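Side-chain contacts in Kid toxin protein (Escherichia coli, PDB 1M1F), which acts as the toxin of a plasmid type II toxin-antitoxin system, probably as an endoribonuclease, and kills daughter cells that have lost the plasmid: residues I27-P30 against A31-R35; A52-G56 against F57-L61. One frame throughout, in Å; residues are numbered along the deposited sequence.

Contact 1: I27-P30 against A31-R35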
loop_
_atom_site.group_PDB
_atom_site.type_symbol
_atom_site.label_atom_id
_atom_site.label_comp_id
_atom_site.label_asym_id
_atom_site.label_seq_id
_atom_site.Cartn_x
_atom_site.Cartn_y
_atom_site.Cartn_z
ATOM N N ILE A 27 -5.756 0.140 -9.888
ATOM C CA ILE A 27 -6.483 0.599 -8.706
ATOM C C ILE A 27 -7.089 -0.578 -7.956
ATOM O O ILE A 27 -7.809 -1.398 -8.519
ATOM C CB ILE A 27 -7.559 1.645 -9.097
ATOM C CG1 ILE A 27 -6.875 2.880 -9.719
ATOM C CG2 ILE A 27 -8.406 2.033 -7.877
ATOM C CD1 ILE A 27 -7.777 4.072 -10.033
ATOM N N VAL A 28 -6.767 -0.654 -6.670
ATOM C CA VAL A 28 -7.226 -1.716 -5.774
ATOM C C VAL A 28 -8.518 -1.377 -5.033
ATOM O O VAL A 28 -9.354 -2.246 -4.804
ATOM C CB VAL A 28 -6.120 -2.001 -4.713
ATOM C CG1 VAL A 28 -6.581 -2.970 -3.628
ATOM C CG2 VAL A 28 -4.863 -2.520 -5.398
ATOM N N THR A 29 -8.661 -0.119 -4.632
ATOM C CA THR A 29 -9.788 0.302 -3.812
ATOM C C THR A 29 -11.010 0.644 -4.651
ATOM O O THR A 29 -10.882 1.036 -5.809
ATOM C CB THR A 29 -9.371 1.512 -2.955
ATOM O OG1 THR A 29 -8.448 2.327 -3.694
ATOM C CG2 THR A 29 -8.587 1.078 -1.722
ATOM N N PRO A 30 -12.200 0.521 -4.062
ATOM C CA PRO A 30 -13.440 0.798 -4.800
ATOM C C PRO A 30 -13.732 2.273 -4.972
ATOM O O PRO A 30 -13.180 3.128 -4.287
ATOM C CB PRO A 30 -14.533 0.184 -3.932
ATOM C CG PRO A 30 -13.950 -0.016 -2.602
ATOM C CD PRO A 30 -12.458 0.095 -2.678
ATOM N N ALA A 31 -14.656 2.557 -5.884
ATOM C CA ALA A 31 -15.049 3.916 -6.214
ATOM C C ALA A 31 -15.379 4.804 -5.012
ATOM O O ALA A 31 -14.916 5.938 -4.949
ATOM C CB ALA A 31 -16.238 3.875 -7.164
ATOM N N ALA A 32 -16.201 4.313 -4.091
ATOM C CA ALA A 32 -16.621 5.140 -2.951
ATOM C C ALA A 32 -15.406 5.584 -2.121
ATOM O O ALA A 32 -15.266 6.751 -1.763
ATOM C CB ALA A 32 -17.637 4.406 -2.095
ATOM N N PHE A 33 -14.510 4.642 -1.856
ATOM C CA PHE A 33 -13.272 4.919 -1.142
ATOM C C PHE A 33 -12.431 5.946 -1.891
ATOM O O PHE A 33 -11.948 6.910 -1.322
ATOM C CB PHE A 33 -12.519 3.599 -0.980
ATOM C CG PHE A 33 -11.166 3.707 -0.301
ATOM C CD1 PHE A 33 -10.072 4.257 -0.949
ATOM C CD2 PHE A 33 -10.990 3.190 0.972
ATOM C CE1 PHE A 33 -8.843 4.308 -0.324
ATOM C CE2 PHE A 33 -9.765 3.244 1.600
ATOM C CZ PHE A 33 -8.696 3.805 0.962
ATOM N N ASN A 34 -12.288 5.768 -3.195
ATOM C CA ASN A 34 -11.454 6.659 -3.980
ATOM C C ASN A 34 -12.017 8.073 -4.025
ATOM O O ASN A 34 -11.276 9.045 -3.971
ATOM C CB ASN A 34 -11.307 6.103 -5.392
ATOM C CG ASN A 34 -10.681 4.732 -5.395
ATOM O OD1 ASN A 34 -9.879 4.420 -4.506
ATOM N ND2 ASN A 34 -11.043 3.898 -6.370
ATOM N N ARG A 35 -13.337 8.160 -4.103
ATOM C CA ARG A 35 -14.034 9.438 -4.134
ATOM C C ARG A 35 -13.881 10.180 -2.808
ATOM O O ARG A 35 -13.568 11.362 -2.788
ATOM C CB ARG A 35 -15.514 9.171 -4.434
ATOM C CG ARG A 35 -16.455 10.345 -4.352
ATOM C CD ARG A 35 -17.889 9.956 -4.721
ATOM N NE ARG A 35 -18.545 9.148 -3.687
ATOM C CZ ARG A 35 -18.994 7.902 -3.846
ATOM N NH1 ARG A 35 -18.863 7.258 -5.003
ATOM N NH2 ARG A 35 -19.577 7.284 -2.826
#
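The amide of Asn34 turns back from the first turn of helix 31-37 and grips Thr29 with both of its ends. Thr29 OG1 gives its proton to Asn34 OD1 at 2.7 Å. It arrives in the carbonyl plane of the amide, on a lone pair. The return bond runs from Asn34 ND2 to Thr29 O at 2.9 Å and is bent, 146° at the hydrogen. Here the donor stands above the carbonyl plane of Thr29. The two bonds together fix the rotation of the amide. Thr29 OG1 lies between the backbone N and the carbonyl carbon, chi1 34°, and in that position faces the amide. Both buried groups have second partners: Thr29 OG1 bonds with Val41 N, and Asn34 ND2 with Met1 O.

Packing is close around this pair. Ile27 CG2 rests 3.6 Å from Asn34 ND2. Thr29 CG2 sits over one face of the Phe33 ring, a CH-pi contact of 3.6 Å to the centroid and 16° off the ring normal. The same ring meets Phe57 of the second subunit, with the two planes nearly perpendicular. The solvent side is looser: Pro30 CD stays 3.9 Å from Phe33 CB, Pro30 and Ala31 are partly exposed, and Ala32 is exposed.

Pro30 O accepts a hydrogen bond from Asn34 N at 3.0 Å, which closes the first turn of the helix. Pro30 is the N-cap residue, and a proline there has no side-chain donor or acceptor to cap with. The whole is a strand-to-helix connection, leading from strand 22-27 into helix 31-37 of the PemK/MazF fold.

Contact 2: A52-G56 against F57-L61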
loop_
_atom_site.group_PDB
_atom_site.type_symbol
_atom_site.label_atom_id
_atom_site.label_comp_id
_atom_site.label_asym_id
_atom_site.label_seq_id
_atom_site.Cartn_x
_atom_site.Cartn_y
_atom_site.Cartn_z
ATOM N N ALA A 52 5.625 -12.845 -19.334
ATOM C CA ALA A 52 5.811 -13.719 -18.189
ATOM C C ALA A 52 4.557 -14.430 -17.718
ATOM O O ALA A 52 3.431 -14.089 -18.082
ATOM C CB ALA A 52 6.440 -12.939 -17.042
ATOM N N ARG A 53 4.788 -15.456 -16.917
ATOM C CA ARG A 53 3.724 -16.229 -16.321
ATOM C C ARG A 53 3.552 -15.752 -14.895
ATOM O O ARG A 53 4.510 -15.318 -14.259
ATOM C CB ARG A 53 4.104 -17.704 -16.299
ATOM C CG ARG A 53 4.459 -18.261 -17.658
ATOM C CD ARG A 53 3.250 -18.552 -18.508
ATOM N NE ARG A 53 2.301 -19.406 -17.800
ATOM C CZ ARG A 53 2.237 -20.733 -17.915
ATOM N NH1 ARG A 53 3.057 -21.387 -18.733
ATOM N NH2 ARG A 53 1.339 -21.409 -17.212
ATOM N N THR A 54 2.332 -15.849 -14.392
ATOM C CA THR A 54 2.054 -15.494 -13.017
ATOM C C THR A 54 2.913 -16.338 -12.089
ATOM O O THR A 54 3.029 -17.553 -12.267
ATOM C CB THR A 54 0.579 -15.725 -12.730
ATOM O OG1 THR A 54 -0.190 -14.777 -13.477
ATOM C CG2 THR A 54 0.254 -15.443 -11.272
ATOM N N ALA A 55 3.528 -15.702 -11.106
ATOM C CA ALA A 55 4.387 -16.407 -10.175
ATOM C C ALA A 55 4.494 -15.571 -8.910
ATOM O O ALA A 55 4.885 -14.406 -8.957
ATOM C CB ALA A 55 5.747 -16.626 -10.791
ATOM N N GLY A 56 4.124 -16.151 -7.780
ATOM C CA GLY A 56 4.179 -15.438 -6.520
ATOM C C GLY A 56 3.310 -14.198 -6.571
ATOM O O GLY A 56 2.166 -14.266 -6.995
ATOM N N PHE A 57 3.850 -13.056 -6.157
ATOM C CA PHE A 57 3.079 -11.800 -6.139
ATOM C C PHE A 57 2.911 -11.145 -7.505
ATOM O O PHE A 57 2.193 -10.154 -7.630
ATOM C CB PHE A 57 3.703 -10.806 -5.159
ATOM C CG PHE A 57 3.525 -11.197 -3.715
ATOM C CD1 PHE A 57 2.285 -11.142 -3.108
ATOM C CD2 PHE A 57 4.603 -11.615 -2.968
ATOM C CE1 PHE A 57 2.131 -11.493 -1.789
ATOM C CE2 PHE A 57 4.446 -11.973 -1.647
ATOM C CZ PHE A 57 3.216 -11.911 -1.064
ATOM N N ALA A 58 3.552 -11.688 -8.531
ATOM C CA ALA A 58 3.476 -11.121 -9.871
ATOM C C ALA A 58 2.377 -11.791 -10.692
ATOM O O ALA A 58 2.451 -12.982 -10.986
ATOM C CB ALA A 58 4.813 -11.256 -10.559
ATOM N N VAL A 59 1.349 -11.032 -11.046
ATOM C CA VAL A 59 0.224 -11.544 -11.812
ATOM C C VAL A 59 0.309 -11.057 -13.241
ATOM O O VAL A 59 0.322 -9.859 -13.499
ATOM C CB VAL A 59 -1.102 -11.087 -11.185
ATOM C CG1 VAL A 59 -2.268 -11.489 -12.063
ATOM C CG2 VAL A 59 -1.247 -11.665 -9.786
ATOM N N SER A 60 0.368 -11.997 -14.170
ATOM C CA SER A 60 0.535 -11.666 -15.569
ATOM C C SER A 60 -0.711 -11.045 -16.198
ATOM O O SER A 60 -1.839 -11.457 -15.912
ATOM C CB SER A 60 0.929 -12.926 -16.348
ATOM O OG SER A 60 1.027 -12.631 -17.728
ATOM N N LEU A 61 -0.481 -10.036 -17.039
ATOM C CA LEU A 61 -1.543 -9.411 -17.832
ATOM C C LEU A 61 -1.640 -9.972 -19.264
ATOM O O LEU A 61 -2.435 -9.492 -20.082
ATOM C CB LEU A 61 -1.304 -7.909 -17.924
ATOM C CG LEU A 61 -1.345 -7.121 -16.623
ATOM C CD1 LEU A 61 -0.940 -5.688 -16.886
ATOM C CD2 LEU A 61 -2.699 -7.185 -15.956
#
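Residues Ala52-Gly56 double back on Phe57-Leu61 through a type II' beta turn from Ala55 to Ala58, and the touching parts run 156° apart. Ala55 and Ala58 form a single antiparallel hydrogen-bonded pair. Ala55 N reaches Ala58 O at 2.9 Å, and Ala58 N returns to Ala55 O at 3.1 Å. Gly56 takes the first corner of the turn with a positive phi of 59°, as this turn type requires.

Beyond the bridge, side chains take over from the backbone. Thr54 OG1 accepts Ser60 N at 2.9 Å, with an almost straight angle of 169°. The hydroxyl lies anti to its own carbonyl carbon, while the methyl CG2 comes 3.3 Å from Ala58 O. Thr54 CA also makes a CA-H...O contact with Ala58 O.

Ser60 answers from strand 58-60. Its CB points toward 52-56, and OG extends anti to the backbone N. From there OG donates to Ala52 O at 2.8 Å, tilted from the carbonyl plane. The same OG is bonded to Asp62 N, two residues on, so the hydroxyl has two partners. Val59 CG1 passes 4.1 Å from Thr54 OG1. Val59 also packs on Glu100 and Arg104 of helix 95-106, and Phe57 packs on Asp75 and Ile108.

The chemistry is thus mainly polar. One backbone bridge closes the turn, and two hydroxyls carry the pairing on toward Ala52, where no further beta bridge forms between 52-56 and 57-61.

In the fold
Contact 1 comes first along the chain and closes before contact 2 opens, with strand 41-46 between them. Their centres are 23 Å apart, on opposite sides of the chain's centre, and their nearest atoms stay about 10 Å apart. Both touch the same antiparallel sheet: contact 1 begins at the end of strand 22-27, an inner strand, while contact 2 holds strand 58-60, an outermost strand within this chain. Helix 95-106 touches both, through Val28 in one and Thr54 and Val59 in the other. The dimer brings the two together. Phe33 of contact 1 meets Phe57 of contact 2 in the second subunit, so these separate regions share the homodimer interface.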